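Side-chain contacts in troponin C (Chlamys nipponensis akazara, PDB 3TZ1), which binds calcium as the sensor subunit of troponin and so lifts the inhibition that troponin places on actin filaments in muscle contraction: residues 29-32 with 33-37; 39-42 with 43-46. All blocks are in the same frame, centred on the assembly; numbering follows the deposited sequence.

Contact 1 (29-32 with 33-37); sequences LRWI and LKSLG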
loop_
_atom_site.group_PDB
_atom_site.type_symbol
_atom_site.label_atom_id
_atom_site.label_comp_id
_atom_site.label_asym_id
_atom_site.label_seq_id
_atom_site.Cartn_x
_atom_site.Cartn_y
_atom_site.Cartn_z
ATOM N N LEU A 29 -4.209 4.206 -1.921
ATOM C CA LEU A 29 -3.223 3.520 -2.743
ATOM C C LEU A 29 -3.138 4.099 -4.146
ATOM O O LEU A 29 -2.047 4.287 -4.680
ATOM C CB LEU A 29 -3.588 2.043 -2.846
ATOM C CG LEU A 29 -2.523 1.047 -2.412
ATOM C CD1 LEU A 29 -2.044 1.371 -1.006
ATOM C CD2 LEU A 29 -3.118 -0.359 -2.494
ATOM N N ARG A 30 -4.292 4.324 -4.769
ATOM C CA ARG A 30 -4.338 4.914 -6.106
ATOM C C ARG A 30 -3.655 6.276 -6.092
ATOM O O ARG A 30 -2.859 6.594 -6.979
ATOM C CB ARG A 30 -5.783 5.073 -6.580
ATOM C CG ARG A 30 -5.906 5.670 -7.970
ATOM C CD ARG A 30 -7.370 5.843 -8.359
ATOM N NE ARG A 30 -8.129 4.608 -8.155
ATOM C CZ ARG A 30 -8.120 3.578 -8.996
ATOM N NH1 ARG A 30 -7.393 3.629 -10.105
ATOM N NH2 ARG A 30 -8.837 2.493 -8.727
ATOM N N TRP A 31 -3.966 7.075 -5.077
ATOM C CA TRP A 31 -3.370 8.400 -4.949
ATOM C C TRP A 31 -1.847 8.306 -4.870
ATOM O O TRP A 31 -1.124 9.020 -5.567
ATOM C CB TRP A 31 -3.888 9.112 -3.699
ATOM C CG TRP A 31 -3.177 10.404 -3.489
ATOM C CD1 TRP A 31 -2.157 10.662 -2.635
ATOM C CD2 TRP A 31 -3.417 11.609 -4.232
ATOM N NE1 TRP A 31 -1.742 11.971 -2.766
ATOM C CE2 TRP A 31 -2.504 12.571 -3.743
ATOM C CE3 TRP A 31 -4.302 11.972 -5.235
ATOM C CZ2 TRP A 31 -2.469 13.875 -4.229
ATOM C CZ3 TRP A 31 -4.271 13.263 -5.725
ATOM C CH2 TRP A 31 -3.360 14.197 -5.218
ATOM N N ILE A 32 -1.372 7.448 -3.980
ATOM C CA ILE A 32 0.054 7.207 -3.810
ATOM C C ILE A 32 0.743 6.832 -5.123
ATOM O O ILE A 32 1.753 7.427 -5.510
ATOM C CB ILE A 32 0.279 6.108 -2.756
ATOM C CG1 ILE A 32 -0.120 6.632 -1.366
ATOM C CG2 ILE A 32 1.719 5.638 -2.773
ATOM C CD1 ILE A 32 -0.090 5.557 -0.287
ATOM N N LEU A 33 0.178 5.856 -5.823
ATOM C CA LEU A 33 0.783 5.365 -7.067
ATOM C C LEU A 33 0.750 6.393 -8.191
ATOM O O LEU A 33 1.706 6.519 -8.978
ATOM C CB LEU A 33 0.092 4.067 -7.498
ATOM C CG LEU A 33 0.235 2.937 -6.483
ATOM C CD1 LEU A 33 -0.525 1.703 -6.949
ATOM C CD2 LEU A 33 1.712 2.616 -6.266
ATOM N N LYS A 34 -0.356 7.127 -8.271
ATOM C CA LYS A 34 -0.514 8.141 -9.296
ATOM C C LYS A 34 0.429 9.316 -9.056
ATOM O O LYS A 34 1.092 9.792 -9.982
ATOM C CB LYS A 34 -1.967 8.624 -9.351
ATOM C CG LYS A 34 -2.245 9.663 -10.428
ATOM C CD LYS A 34 -1.661 9.241 -11.769
ATOM C CE LYS A 34 -2.234 10.083 -12.900
ATOM N NZ LYS A 34 -2.368 11.520 -12.522
ATOM N N SER A 35 0.471 9.807 -7.825
ATOM C CA SER A 35 1.270 11.000 -7.551
ATOM C C SER A 35 2.766 10.748 -7.315
ATOM O O SER A 35 3.607 11.502 -7.802
ATOM C CB SER A 35 0.653 11.802 -6.408
ATOM O OG SER A 35 0.469 10.988 -5.272
ATOM N N LEU A 36 3.095 9.714 -6.545
ATOM C CA LEU A 36 4.493 9.425 -6.218
ATOM C C LEU A 36 5.138 8.389 -7.143
ATOM O O LEU A 36 6.360 8.237 -7.166
ATOM C CB LEU A 36 4.621 8.988 -4.749
ATOM C CG LEU A 36 4.127 9.964 -3.681
ATOM C CD1 LEU A 36 4.045 9.288 -2.316
ATOM C CD2 LEU A 36 5.030 11.195 -3.623
ATOM N N GLY A 37 4.315 7.704 -7.936
ATOM C CA GLY A 37 4.810 6.668 -8.824
ATOM C C GLY A 37 5.510 7.301 -10.008
ATOM O O GLY A 37 5.237 8.451 -10.347
#
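Four successive i to i+4 hydrogen bonds, L33 N to L29 O, K34 N to R30 O, S35 N to W31 O and L36 N to I32 O, carry residues 29-36 along the C-terminal part of helix 26-36. Among the side chains, S35 folds back on W31. The serine holds OG between its backbone N and its carbonyl carbon (chi1 54°), which turns the hydroxyl back up the helix, where it donates a very short hydrogen bond, 2.5 Å, to W31 O. That carbonyl oxygen is therefore gripped twice by one residue: S35 N and S35 OG reach it from opposite faces of its plane, the hydroxyl lying well above it with a C=O...OG angle of 138°. Serine suits the site because its hydroxyl is short enough to fold onto the preceding turn. S35 OG also stands over one face of the W31 indole, offset toward the rim and 3.5 Å from W31 NE1, without a hydrogen bond to it. In the EF-hand pair of this C-terminal domain, helix 26-36 is the second helix of the first EF-hand. L33 lays CG against the backbone oxygen of L29 one turn back. A further side of the helix is apolar: I32 CG2 looks along it to L36 CD1 at 4.4 Å, a loose contact. L29, L33 and L36 all pack on apolar side chains of the bound peptide, and I32 lies against a basic one, so branched aliphatic residues fit here. L33 also rests on I45 and M48 of helix 42-52. Past the last of the four bonds the chain turns away at G37, whose N makes a weak 3.0 Å bond to L33 O; with the backbone as it stands, a beta carbon on G37 would probably lie too close to L33 O, which glycine avoids.

Contact 2 (39-42 with 43-46); sequences ELTE and DEIE
The carboxylate of E44 meets T41 N above its plane: OE2 accepts a 3.1 Å hydrogen bond from T41 N, the nitrogen standing 42° out of the plane, while L40 CD2 approaches OE2 to 3.7 Å. The other oxygen, OE1, has a long, weak ion pair with a basic side chain of the bound peptide. The carboxylate planes of E42 and D43 are turned only modestly against each other; E42 OE2 and D43 OD1 lie 4.7 Å apart, near enough that their like charges probably repel somewhat. T41 returns the bond to E44. Its OG1, placed between its own backbone N and carbonyl carbon (chi1 70°), accepts from E44 N at 3.1 Å. These reciprocal bonds form a capping box, with T41 as the N-cap that starts helix 42-52, the first helix of the second EF-hand. Threonine suits the cap because its hydroxyl is short, and glutamate because its extended chain spans the turn back to T41 N. With an alanine at E44, T41 N would probably lose its side-chain acceptor and the loop entering the helix would be freer to move. Next to the cap, L40 CB packs on I45 CG1 at 3.8 Å, the two side chains crossing at about a right angle, and both residues also touch L33 of helix 26-36.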
loop_
_atom_site.group_PDB
_atom_site.type_symbol
_atom_site.label_atom_id
_atom_site.label_comp_id
_atom_site.label_asym_id
_atom_site.label_seq_id
_atom_site.Cartn_x
_atom_site.Cartn_y
_atom_site.Cartn_z
ATOM N N GLU A 39 5.798 7.324 -13.823
ATOM C CA GLU A 39 5.223 6.933 -15.107
ATOM C C GLU A 39 4.583 5.539 -15.112
ATOM O O GLU A 39 4.811 4.743 -16.023
ATOM C CB GLU A 39 6.244 7.066 -16.243
ATOM C CG GLU A 39 5.655 6.747 -17.621
ATOM C CD GLU A 39 6.373 7.442 -18.762
ATOM O OE1 GLU A 39 7.571 7.770 -18.611
ATOM O OE2 GLU A 39 5.732 7.667 -19.811
ATOM N N LEU A 40 3.793 5.237 -14.087
ATOM C CA LEU A 40 3.005 4.009 -14.094
ATOM C C LEU A 40 1.802 4.196 -15.015
ATOM O O LEU A 40 1.211 5.270 -15.036
ATOM C CB LEU A 40 2.526 3.672 -12.677
ATOM C CG LEU A 40 3.600 3.300 -11.652
ATOM C CD1 LEU A 40 3.029 3.219 -10.242
ATOM C CD2 LEU A 40 4.253 1.982 -12.048
ATOM N N THR A 41 1.440 3.167 -15.782
ATOM C CA THR A 41 0.192 3.209 -16.555
ATOM C C THR A 41 -1.012 3.017 -15.635
ATOM O O THR A 41 -0.866 2.572 -14.496
ATOM C CB THR A 41 0.144 2.160 -17.700
ATOM O OG1 THR A 41 0.021 0.838 -17.157
ATOM C CG2 THR A 41 1.393 2.244 -18.561
ATOM N N GLU A 42 -2.200 3.378 -16.104
ATOM C CA GLU A 42 -3.386 3.158 -15.285
ATOM C C GLU A 42 -3.653 1.670 -15.044
ATOM O O GLU A 42 -4.128 1.290 -13.971
ATOM C CB GLU A 42 -4.619 3.870 -15.858
ATOM C CG GLU A 42 -5.143 3.313 -17.160
ATOM C CD GLU A 42 -6.284 4.150 -17.726
ATOM O OE1 GLU A 42 -6.665 5.150 -17.070
ATOM O OE2 GLU A 42 -6.792 3.811 -18.822
ATOM N N ASP A 43 -3.343 0.826 -16.028
ATOM C CA ASP A 43 -3.533 -0.613 -15.857
ATOM C C ASP A 43 -2.543 -1.210 -14.848
ATOM O O ASP A 43 -2.898 -2.105 -14.085
ATOM C CB ASP A 43 -3.475 -1.348 -17.210
ATOM C CG ASP A 43 -4.784 -1.248 -17.986
ATOM O OD1 ASP A 43 -5.722 -0.580 -17.491
ATOM O OD2 ASP A 43 -4.872 -1.834 -19.093
ATOM N N GLU A 44 -1.310 -0.716 -14.847
ATOM C CA GLU A 44 -0.314 -1.129 -13.857
ATOM C C GLU A 44 -0.710 -0.680 -12.459
ATOM O O GLU A 44 -0.542 -1.421 -11.491
ATOM C CB GLU A 44 1.061 -0.555 -14.193
ATOM C CG GLU A 44 1.665 -1.129 -15.465
ATOM C CD GLU A 44 2.981 -0.469 -15.833
ATOM O OE1 GLU A 44 3.783 -1.101 -16.555
ATOM O OE2 GLU A 44 3.209 0.680 -15.399
ATOM N N ILE A 45 -1.218 0.542 -12.351
ATOM C CA ILE A 45 -1.749 1.009 -11.075
ATOM C C ILE A 45 -2.885 0.096 -10.608
ATOM O O ILE A 45 -2.899 -0.343 -9.461
ATOM C CB ILE A 45 -2.212 2.475 -11.141
ATOM C CG1 ILE A 45 -1.006 3.405 -11.338
ATOM C CG2 ILE A 45 -2.963 2.846 -9.870
ATOM C CD1 ILE A 45 -1.377 4.859 -11.556
ATOM N N GLU A 46 -3.825 -0.220 -11.496
ATOM C CA GLU A 46 -4.931 -1.105 -11.122
ATOM C C GLU A 46 -4.414 -2.482 -10.707
ATOM O O GLU A 46 -4.979 -3.120 -9.828
ATOM C CB GLU A 46 -5.957 -1.249 -12.259
ATOM C CG GLU A 46 -6.751 0.020 -12.554
ATOM C CD GLU A 46 -7.843 0.294 -11.534
ATOM O OE1 GLU A 46 -8.206 -0.630 -10.773
ATOM O OE2 GLU A 46 -8.342 1.440 -11.499
#

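Contacts 1 and 2 lie on helices 26-36 and 42-52 and the short linker between them, which follow each other in the chain; their centres are 9 Å apart. A salt bridge from R30 NH1 to E46 OE2, 2.8 Å long, joins the two helices, while K34 CA packs on I45 CD1 at 4.1 Å. The calcium ion, bound by D53, D55, S57, T59 and E64, belongs to neither contact: it lies about 9 Å from the side chain of L29 and about 13 Å from that of E46. The bound peptide touches both, mainly through the apolar face of 29-37, with L40 of contact 2 packing on one of its basic side chains.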